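Local coordinates for protein L-lactate dehydrogenase (Trichomonas vaginalis, PDB 4UUL) that probably catalyses NAD-dependent interconversion of 2-hydroxy acids and 2-oxo acids, lactate with pyruvate or malate with oxaloacetate, as a lactate/malate dehydrogenase superfamily member, at residues F151-M156 / G282-F287; N275-K280 / S286-V291; S168-D173 / V209-H214; A162-A167 / V172-V177. The protein carries 1 engineered substitution. All blocks are in the same frame, centred on the assembly; numbering follows the deposited sequence.

Contact 1: residues F151-M156 / G282-F287; sequences FSSLSM and GVVFSF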
# COMPACT_ATOMS: atom_id res chain seq x y z
N PHE B 151 -3.80 -15.94 19.42
CA PHE B 151 -2.43 -15.49 19.11
C PHE B 151 -1.80 -16.25 17.97
O PHE B 151 -1.89 -17.47 17.89
CB PHE B 151 -1.52 -15.69 20.34
CG PHE B 151 -1.87 -14.78 21.48
CD1 PHE B 151 -1.33 -13.52 21.57
CD2 PHE B 151 -2.77 -15.18 22.45
CE1 PHE B 151 -1.69 -12.66 22.60
CE2 PHE B 151 -3.15 -14.31 23.51
CZ PHE B 151 -2.59 -13.06 23.57
N SER B 152 -1.05 -15.52 17.15
CA SER B 152 -0.19 -16.14 16.15
C SER B 152 0.94 -15.17 15.80
O SER B 152 0.86 -14.00 16.15
CB SER B 152 -0.98 -16.58 14.92
OG SER B 152 -1.51 -15.50 14.22
N SER B 153 1.94 -15.69 15.10
CA SER B 153 3.07 -14.90 14.67
C SER B 153 3.31 -15.09 13.18
O SER B 153 2.86 -16.05 12.56
CB SER B 153 4.33 -15.22 15.46
OG SER B 153 4.83 -16.54 15.25
N LEU B 154 3.92 -14.08 12.56
CA LEU B 154 4.04 -13.99 11.12
C LEU B 154 5.26 -14.70 10.55
O LEU B 154 6.36 -14.20 10.70
CB LEU B 154 4.08 -12.49 10.71
CG LEU B 154 4.03 -12.24 9.23
CD1 LEU B 154 2.72 -12.70 8.63
CD2 LEU B 154 4.24 -10.80 8.90
N SER B 155 5.04 -15.75 9.79
CA SER B 155 6.10 -16.43 9.04
C SER B 155 5.84 -16.36 7.52
O SER B 155 6.69 -16.79 6.75
CB SER B 155 6.31 -17.85 9.56
OG SER B 155 5.12 -18.52 9.52
N MET B 156 4.77 -15.67 7.10
CA MET B 156 4.48 -15.65 5.65
C MET B 156 5.44 -14.83 4.79
O MET B 156 5.53 -15.08 3.60
CB MET B 156 3.04 -15.18 5.36
CG MET B 156 2.04 -16.32 5.43
SD MET B 156 2.31 -17.65 4.26
CE MET B 156 2.24 -16.70 2.73
N GLY B 282 4.14 -25.61 24.32
CA GLY B 282 4.72 -24.63 25.23
C GLY B 282 5.44 -23.46 24.57
O GLY B 282 5.88 -22.58 25.28
N VAL B 283 5.57 -23.48 23.24
CA VAL B 283 6.15 -22.39 22.50
C VAL B 283 5.20 -22.05 21.33
O VAL B 283 4.20 -22.74 21.13
CB VAL B 283 7.55 -22.69 21.98
CG1 VAL B 283 8.54 -22.84 23.13
CG2 VAL B 283 7.56 -23.93 21.09
N VAL B 284 5.55 -21.00 20.60
CA VAL B 284 4.87 -20.59 19.37
C VAL B 284 5.80 -21.01 18.24
O VAL B 284 6.98 -20.63 18.22
CB VAL B 284 4.57 -19.09 19.40
CG1 VAL B 284 4.07 -18.60 18.02
CG2 VAL B 284 3.60 -18.77 20.50
N PHE B 285 5.28 -21.80 17.29
CA PHE B 285 6.11 -22.53 16.33
C PHE B 285 5.43 -22.42 14.96
O PHE B 285 4.21 -22.60 14.88
CB PHE B 285 6.14 -23.99 16.83
CG PHE B 285 7.14 -24.90 16.14
CD1 PHE B 285 6.88 -25.49 14.89
CD2 PHE B 285 8.32 -25.23 16.78
CE1 PHE B 285 7.79 -26.33 14.31
CE2 PHE B 285 9.22 -26.09 16.18
CZ PHE B 285 8.98 -26.63 14.96
N SER B 286 6.20 -22.10 13.92
CA SER B 286 5.61 -22.02 12.60
C SER B 286 5.34 -23.41 12.04
O SER B 286 6.22 -24.29 12.04
CB SER B 286 6.51 -21.23 11.65
OG SER B 286 5.86 -21.09 10.40
N PHE B 287 4.09 -23.63 11.66
CA PHE B 287 3.61 -24.89 11.05
C PHE B 287 2.97 -24.60 9.70
O PHE B 287 2.48 -23.47 9.49
CB PHE B 287 2.49 -25.50 11.89
CG PHE B 287 2.93 -26.18 13.19
CD1 PHE B 287 3.38 -27.47 13.19
CD2 PHE B 287 2.87 -25.52 14.39
CE1 PHE B 287 3.75 -28.12 14.34
CE2 PHE B 287 3.22 -26.16 15.58
CZ PHE B 287 3.63 -27.46 15.55

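Contact 2: residues N275-K280 / S286-V291; sequences NPYGIK and SFPCNV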
# COMPACT_ATOMS: atom_id res chain seq x y z
N ASN B 275 -0.44 -32.25 17.75
CA ASN B 275 0.13 -32.04 16.43
C ASN B 275 0.84 -33.27 15.88
O ASN B 275 1.41 -34.06 16.63
CB ASN B 275 1.04 -30.80 16.37
CG ASN B 275 2.41 -31.04 16.99
OD1 ASN B 275 3.34 -31.54 16.35
ND2 ASN B 275 2.54 -30.68 18.23
N PRO B 276 0.83 -33.45 14.56
CA PRO B 276 1.36 -34.73 14.09
C PRO B 276 2.85 -34.69 13.75
O PRO B 276 3.35 -35.66 13.17
CB PRO B 276 0.52 -35.03 12.85
CG PRO B 276 0.23 -33.66 12.31
CD PRO B 276 0.04 -32.77 13.53
N TYR B 277 3.56 -33.62 14.15
CA TYR B 277 4.96 -33.45 13.73
C TYR B 277 5.97 -33.54 14.87
O TYR B 277 7.15 -33.23 14.70
CB TYR B 277 5.11 -32.17 12.92
CG TYR B 277 4.24 -32.24 11.67
CD1 TYR B 277 4.43 -33.23 10.71
CD2 TYR B 277 3.23 -31.32 11.47
CE1 TYR B 277 3.58 -33.35 9.62
CE2 TYR B 277 2.41 -31.40 10.35
CZ TYR B 277 2.59 -32.40 9.41
OH TYR B 277 1.78 -32.54 8.30
N GLY B 278 5.51 -34.00 16.04
CA GLY B 278 6.43 -34.28 17.12
C GLY B 278 6.98 -33.05 17.81
O GLY B 278 8.10 -33.09 18.36
N ILE B 279 6.20 -31.97 17.83
CA ILE B 279 6.65 -30.75 18.49
C ILE B 279 5.97 -30.65 19.86
O ILE B 279 4.78 -30.87 20.00
CB ILE B 279 6.29 -29.51 17.64
CG1 ILE B 279 6.72 -29.70 16.19
CG2 ILE B 279 6.91 -28.26 18.24
CD1 ILE B 279 8.16 -30.02 15.98
N LYS B 280 6.76 -30.32 20.85
CA LYS B 280 6.28 -30.21 22.22
C LYS B 280 5.46 -28.93 22.46
O LYS B 280 5.87 -27.85 22.02
CB LYS B 280 7.47 -30.21 23.14
CG LYS B 280 7.09 -30.30 24.60
CD LYS B 280 8.28 -30.18 25.53
CE LYS B 280 7.89 -30.46 26.96
NZ LYS B 280 7.66 -31.89 27.21
N SER B 286 6.20 -22.10 13.92
CA SER B 286 5.61 -22.02 12.60
C SER B 286 5.34 -23.41 12.04
O SER B 286 6.22 -24.29 12.04
CB SER B 286 6.51 -21.23 11.65
OG SER B 286 5.86 -21.09 10.40
N PHE B 287 4.09 -23.63 11.66
CA PHE B 287 3.61 -24.89 11.05
C PHE B 287 2.97 -24.60 9.70
O PHE B 287 2.48 -23.47 9.49
CB PHE B 287 2.49 -25.50 11.89
CG PHE B 287 2.93 -26.18 13.19
CD1 PHE B 287 3.38 -27.47 13.19
CD2 PHE B 287 2.87 -25.52 14.39
CE1 PHE B 287 3.75 -28.12 14.34
CE2 PHE B 287 3.22 -26.16 15.58
CZ PHE B 287 3.63 -27.46 15.55
N PRO B 288 2.89 -25.62 8.85
CA PRO B 288 2.00 -25.50 7.68
C PRO B 288 0.55 -25.54 8.15
O PRO B 288 0.13 -26.50 8.83
CB PRO B 288 2.35 -26.71 6.84
CG PRO B 288 2.77 -27.75 7.87
CD PRO B 288 3.45 -26.97 9.02
N CYS B 289 -0.21 -24.49 7.82
CA CYS B 289 -1.56 -24.35 8.31
C CYS B 289 -2.58 -24.11 7.21
O CYS B 289 -2.26 -23.58 6.13
CB CYS B 289 -1.67 -23.18 9.31
SG CYS B 289 -0.73 -23.41 10.85
N ASN B 290 -3.81 -24.47 7.52
CA ASN B 290 -4.94 -23.92 6.81
C ASN B 290 -5.92 -23.31 7.82
O ASN B 290 -5.67 -23.39 9.04
CB ASN B 290 -5.56 -24.92 5.83
CG ASN B 290 -5.98 -26.19 6.44
OD1 ASN B 290 -6.46 -26.26 7.57
ND2 ASN B 290 -5.88 -27.25 5.62
N VAL B 291 -6.92 -22.59 7.35
CA VAL B 291 -7.85 -21.93 8.27
C VAL B 291 -9.25 -22.23 7.76
O VAL B 291 -9.52 -22.12 6.56
CB VAL B 291 -7.64 -20.40 8.33
CG1 VAL B 291 -8.54 -19.82 9.40
CG2 VAL B 291 -6.21 -20.09 8.63

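Contact 3: residues S168-D173 / V209-H214; sequences SKLGVD and VDVLDH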
# COMPACT_ATOMS: atom_id res chain seq x y z
N SER B 168 11.59 -18.98 -9.41
CA SER B 168 12.55 -18.41 -10.33
C SER B 168 13.62 -19.44 -10.69
O SER B 168 14.01 -19.53 -11.84
CB SER B 168 13.16 -17.09 -9.81
OG SER B 168 13.98 -17.25 -8.66
N LYS B 169 14.06 -20.23 -9.73
CA LYS B 169 15.10 -21.21 -9.96
C LYS B 169 14.63 -22.26 -10.97
O LYS B 169 15.38 -22.68 -11.85
CB LYS B 169 15.52 -21.86 -8.63
CG LYS B 169 16.62 -22.93 -8.76
CD LYS B 169 17.97 -22.31 -9.04
CE LYS B 169 19.03 -23.39 -9.15
NZ LYS B 169 20.39 -22.80 -9.28
N LEU B 170 13.35 -22.62 -10.87
CA LEU B 170 12.76 -23.63 -11.74
C LEU B 170 12.19 -23.09 -13.06
O LEU B 170 11.77 -23.87 -13.90
CB LEU B 170 11.62 -24.30 -10.97
CG LEU B 170 12.01 -25.13 -9.73
CD1 LEU B 170 10.77 -25.37 -8.89
CD2 LEU B 170 12.67 -26.45 -10.11
N GLY B 171 12.12 -21.77 -13.21
CA GLY B 171 11.58 -21.15 -14.40
C GLY B 171 10.08 -21.39 -14.57
O GLY B 171 9.59 -21.62 -15.67
N VAL B 172 9.35 -21.31 -13.47
CA VAL B 172 7.89 -21.40 -13.49
C VAL B 172 7.33 -20.20 -12.72
O VAL B 172 8.09 -19.47 -12.10
CB VAL B 172 7.38 -22.75 -12.91
CG1 VAL B 172 7.94 -23.93 -13.74
CG2 VAL B 172 7.72 -22.90 -11.41
N ASP B 173 6.01 -20.04 -12.77
CA ASP B 173 5.28 -19.04 -11.99
C ASP B 173 5.13 -19.52 -10.56
O ASP B 173 5.14 -20.73 -10.30
CB ASP B 173 3.88 -18.84 -12.55
CG ASP B 173 3.87 -18.07 -13.85
OD1 ASP B 173 4.95 -17.79 -14.41
OD2 ASP B 173 2.76 -17.75 -14.30
N VAL B 209 12.81 -31.35 -4.84
CA VAL B 209 14.13 -31.88 -4.43
C VAL B 209 14.62 -33.00 -5.36
O VAL B 209 15.79 -33.40 -5.30
CB VAL B 209 14.14 -32.42 -2.99
CG1 VAL B 209 13.90 -31.27 -2.02
CG2 VAL B 209 13.14 -33.56 -2.84
N ASP B 210 13.76 -33.49 -6.25
CA ASP B 210 14.16 -34.51 -7.23
C ASP B 210 14.75 -33.88 -8.47
O ASP B 210 15.32 -34.58 -9.29
CB ASP B 210 12.97 -35.37 -7.63
CG ASP B 210 12.51 -36.31 -6.53
OD1 ASP B 210 13.23 -36.46 -5.52
OD2 ASP B 210 11.41 -36.88 -6.68
N VAL B 211 14.57 -32.57 -8.63
CA VAL B 211 15.03 -31.85 -9.79
C VAL B 211 16.20 -30.94 -9.46
O VAL B 211 17.16 -30.89 -10.18
CB VAL B 211 13.89 -31.07 -10.44
CG1 VAL B 211 14.40 -30.20 -11.58
CG2 VAL B 211 12.84 -32.04 -10.96
N LEU B 212 16.09 -30.18 -8.38
CA LEU B 212 17.17 -29.28 -7.98
C LEU B 212 18.33 -30.01 -7.29
O LEU B 212 18.13 -31.03 -6.60
CB LEU B 212 16.63 -28.14 -7.09
CG LEU B 212 15.66 -27.24 -7.85
CD1 LEU B 212 15.18 -26.13 -6.94
CD2 LEU B 212 16.28 -26.65 -9.13
N ASP B 213 19.53 -29.48 -7.49
CA ASP B 213 20.75 -30.01 -6.88
C ASP B 213 20.70 -29.94 -5.35
O ASP B 213 20.23 -28.98 -4.77
CB ASP B 213 21.96 -29.18 -7.33
CG ASP B 213 22.42 -29.51 -8.73
OD1 ASP B 213 21.78 -30.36 -9.40
OD2 ASP B 213 23.42 -28.91 -9.17
N HIS B 214 21.24 -30.97 -4.72
CA HIS B 214 21.31 -31.07 -3.28
C HIS B 214 21.99 -29.85 -2.68
O HIS B 214 21.56 -29.36 -1.63
CB HIS B 214 22.07 -32.34 -2.90
CG HIS B 214 22.40 -32.43 -1.45
ND1 HIS B 214 23.53 -31.86 -0.91
CD2 HIS B 214 21.74 -33.01 -0.42
CE1 HIS B 214 23.54 -32.07 0.39
NE2 HIS B 214 22.47 -32.77 0.71

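Contact 4: residues A162-A167 / V172-V177; sequences AYYEVA and VDVKDV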
# COMPACT_ATOMS: atom_id res chain seq x y z
N ALA B 162 10.53 -17.58 -0.15
CA ALA B 162 10.94 -18.90 -0.60
C ALA B 162 10.23 -19.31 -1.88
O ALA B 162 10.85 -19.88 -2.79
CB ALA B 162 10.68 -19.92 0.49
N TYR B 163 8.94 -18.99 -1.98
CA TYR B 163 8.23 -19.30 -3.22
C TYR B 163 8.82 -18.58 -4.43
O TYR B 163 8.99 -19.19 -5.48
CB TYR B 163 6.73 -18.97 -3.10
CG TYR B 163 5.86 -20.14 -2.68
CD1 TYR B 163 5.31 -21.01 -3.61
CD2 TYR B 163 5.59 -20.39 -1.33
CE1 TYR B 163 4.53 -22.08 -3.21
CE2 TYR B 163 4.81 -21.45 -0.91
CZ TYR B 163 4.27 -22.29 -1.87
OH TYR B 163 3.49 -23.36 -1.50
N TYR B 164 9.09 -17.31 -4.29
CA TYR B 164 9.62 -16.60 -5.44
C TYR B 164 10.98 -17.16 -5.84
O TYR B 164 11.27 -17.37 -7.02
CB TYR B 164 9.67 -15.12 -5.15
CG TYR B 164 9.80 -14.36 -6.48
CD1 TYR B 164 11.05 -14.14 -7.04
CD2 TYR B 164 8.65 -13.88 -7.18
CE1 TYR B 164 11.22 -13.47 -8.24
CE2 TYR B 164 8.80 -13.20 -8.41
CZ TYR B 164 10.06 -13.01 -8.93
OH TYR B 164 10.17 -12.34 -10.10
N GLU B 165 11.83 -17.47 -4.86
CA GLU B 165 13.15 -17.95 -5.16
C GLU B 165 13.06 -19.28 -5.89
O GLU B 165 13.75 -19.50 -6.86
CB GLU B 165 13.96 -18.06 -3.86
CG GLU B 165 15.20 -18.86 -3.93
CD GLU B 165 16.25 -18.28 -4.91
OE1 GLU B 165 16.18 -17.08 -5.25
OE2 GLU B 165 17.14 -19.04 -5.35
N VAL B 166 12.24 -20.19 -5.39
CA VAL B 166 12.17 -21.51 -5.99
C VAL B 166 11.53 -21.46 -7.36
O VAL B 166 12.01 -22.09 -8.29
CB VAL B 166 11.43 -22.50 -5.06
CG1 VAL B 166 11.15 -23.80 -5.80
CG2 VAL B 166 12.25 -22.71 -3.79
N ALA B 167 10.47 -20.67 -7.50
CA ALA B 167 9.82 -20.54 -8.79
C ALA B 167 10.81 -19.98 -9.80
O ALA B 167 10.90 -20.45 -10.93
CB ALA B 167 8.58 -19.63 -8.66
N VAL B 172 9.35 -21.31 -13.47
CA VAL B 172 7.89 -21.40 -13.49
C VAL B 172 7.33 -20.20 -12.72
O VAL B 172 8.09 -19.47 -12.10
CB VAL B 172 7.38 -22.75 -12.91
CG1 VAL B 172 7.94 -23.93 -13.74
CG2 VAL B 172 7.72 -22.90 -11.41
N ASP B 173 6.01 -20.04 -12.77
CA ASP B 173 5.28 -19.04 -11.99
C ASP B 173 5.13 -19.52 -10.56
O ASP B 173 5.14 -20.73 -10.30
CB ASP B 173 3.88 -18.84 -12.55
CG ASP B 173 3.87 -18.07 -13.85
OD1 ASP B 173 4.95 -17.79 -14.41
OD2 ASP B 173 2.76 -17.75 -14.30
N VAL B 174 4.98 -18.61 -9.61
CA VAL B 174 4.74 -19.04 -8.23
C VAL B 174 3.51 -19.92 -8.08
O VAL B 174 3.50 -20.83 -7.25
CB VAL B 174 4.70 -17.86 -7.20
CG1 VAL B 174 6.06 -17.20 -7.06
CG2 VAL B 174 3.64 -16.85 -7.54
N LYS B 175 2.47 -19.70 -8.88
CA LYS B 175 1.28 -20.54 -8.78
C LYS B 175 1.52 -22.01 -9.11
O LYS B 175 0.68 -22.86 -8.77
CB LYS B 175 0.19 -20.03 -9.70
CG LYS B 175 0.53 -20.20 -11.16
CD LYS B 175 -0.66 -19.87 -12.04
CE LYS B 175 -0.31 -19.93 -13.54
NZ LYS B 175 0.12 -21.24 -14.05
N ASP B 176 2.63 -22.30 -9.78
CA ASP B 176 2.93 -23.67 -10.18
C ASP B 176 3.86 -24.40 -9.24
O ASP B 176 4.30 -25.49 -9.56
CB ASP B 176 3.47 -23.67 -11.60
CG ASP B 176 2.38 -23.39 -12.61
OD1 ASP B 176 1.27 -23.97 -12.45
OD2 ASP B 176 2.60 -22.57 -13.51
N VAL B 177 4.16 -23.79 -8.09
CA VAL B 177 4.96 -24.43 -7.04
C VAL B 177 4.00 -24.61 -5.88
O VAL B 177 3.12 -23.80 -5.70
CB VAL B 177 6.15 -23.56 -6.63
CG1 VAL B 177 6.97 -24.22 -5.53
CG2 VAL B 177 7.01 -23.25 -7.84

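Contact 1: residues F151-M156 / G282-F287
S155 and S286 mark the closest backbone approach, their CA atoms 6.6 Å apart, S155 lying in the chain that follows strand 151-153 and S286 within strand 284-291. The first strand is an edge strand of the parallel Rossmann sheet that forms the NAD-binding domain, and the second is the middle strand of a three-stranded antiparallel sheet. The contact therefore fastens the nucleotide-binding fold to the alpha/beta domain that follows it. The backbone adds to this, since S153 pairs with G268 of strand 265-270.

Two side-chain pairs bridge the gap. S155 donates a hydrogen bond from OG to OG of S286 at 2.8 Å. The donor hydroxyl is swung in between its own backbone N and carbonyl carbon (chi1 55°). On S286, OG stands anti to the backbone N (chi1 -176°) and is also hydrogen-bonded to V182 O, which places two partners on one buried oxygen and should fix its rotation. The S155 side chain lies about 4 Å from that of H186, the predicted proton acceptor, so this serine pair sits beside the probable active site. L154, between S153 and S155 in the chain, directs its CB away from strand 284-291; it contacts NADH in other structures of this protein.

The second pair is apolar on one side. V284 turns CB toward S153, and its carbonyl O takes a hydrogen bond from N133 ND2. The buried surface, 143 Å² summed over both segments, is shared about evenly between the two pairs. S153 OG rests on the methyl V284 CG1 at 3.5 Å.

Contact 2: residues N275-K280 / S286-V291
An Asx turn shapes segment 275-280, part of the loop joining strands 265-270 and 284-291 of the three-stranded antiparallel sheet, and it holds N275, Y277 and I279 against F287. OD1 of N275 accepts from two backbone donors: Y277 N at 3.0 Å, which defines the turn, and I279 N, which lies in the carbonyl plane on a lone pair with a nearly straight N-H...O angle of 167°. ND2 of the same amide donates a hydrogen bond to I279 O at 2.9 Å, and it is bonded to P272 O as well. Tied at both ends, the amide is held in a fixed orientation.

The far end of the F287 ring, CE1 and CZ, meets I279 and N275. I279 CG1 lies 3.8 Å from F287 CE1, the two side chains running past each other in opposite directions. The N275 and F287 side chains cross at about a right angle, their amide and ring planes 53° apart, with N275 OD1 4.0 Å from F287 CE1. At the ring edge, near its plane, comes Y277 CD2, 4.2 Å from F287 CD1. Y277 CE2 also reaches the ring of P288, while its hydroxyl is bonded to V300 O and F303 N, beyond strand 297-299.

The polar atoms of N275 are thus occupied within the loop and its approach, so what the loop offers strand 284-291 is mainly carbon surface, and van der Waals packing carries the contact.

Contact 3: residues S168-D173 / V209-H214
The C-terminal end of helix 156-170 packs here on the short link between helices 208-211 and 214-236, with K169 and L170 gripping L212. CA of L170 and CA of L212 are 8.1 Å apart, a separation bridged by leucine side chains. L170 sends CD2 to within 3.7 Å of L212 CD2, and the two leucines cross obliquely. From the preceding position, K169 brings its CG to L212 CD2 at 3.8 Å. Its chain stands anti to the backbone N (chi1 179°) and then bends at the next bond (chi2 73°), so the aliphatic part of the lysine lies against the leucine while NZ runs on. Both methyls of L212 take part, since CD1 comes 4.0 Å from K169 CG.

The helix ends in a Schellman motif. G171 leaves helical angles with a positive phi of 67°, and its N is bonded back to S168 O at 3.2 Å. The carbonyl O of L170 accepts from K201 NZ of strand 198-201, and the L170 side chain also packs on F199 of that strand. On the other segment, D213 occupies the N-cap position of helix 214-236, though its side chain makes no capping bond.

V211 extends the apolar patch at its exposed margin, where its CG1 lies 4.4 Å from L170 CD2 and its side chain also touches F199.

Contact 4: residues A162-A167 / V172-V177
V177 holds CG1 anti to its backbone N (chi1 180°), which turns that methyl to the Y163 ring and the other, CG2, to A167; Y163 itself is rotated off a staggered position (chi1 -94°). The ring edge meets the V177 backbone in plane, with CE1 3.3 Å from V177 O, an approach consistent with a weak C-H...O contact, while CE1 also lies 4.0 Å from V177 CG1. A167 sits at the centre of the packing: its CB is 3.8 Å from V174 CG1 and 4.0 Å from V177 CG2.

Fold-wise, this is helix 156-170 folded against the 3-10 turn 174-176 that leads into strand 177-183. V172 N returns to A167 O at 3.1 Å, nearly straight at 166°, the wider-spanning (6→1) bond of the Schellman motif at the helix end. Y164, whose CD2 touches V174 CG1, also packs on E57 of the second subunit.

Across the segments, then, one backbone bond fixes the reversal of the chain, and the rest is mainly dispersion among valine methyls, A167 CB and the Y163 ring.

How the contacts relate
Contacts 1 and 2 share S286 and F287 on strand 284-291, their centres 9 Å apart, and touch where F285 CZ packs on I279 CD1. Contacts 3 and 4 lie an equal 9 Å from each other on helix 156-170, with V172 and D173 in common. The pairs are well separated: centres of contacts 1 and 3 are about 27 Å apart, and those of contacts 2 and 4 about 23 Å. Along the chain, contact 4 and then contact 3 fall inside the long loop closed by contact 1, and contact 2 follows both. Contact 1 thus joins the Rossmann domain to the C-terminal domain, whereas the others organise that second domain internally.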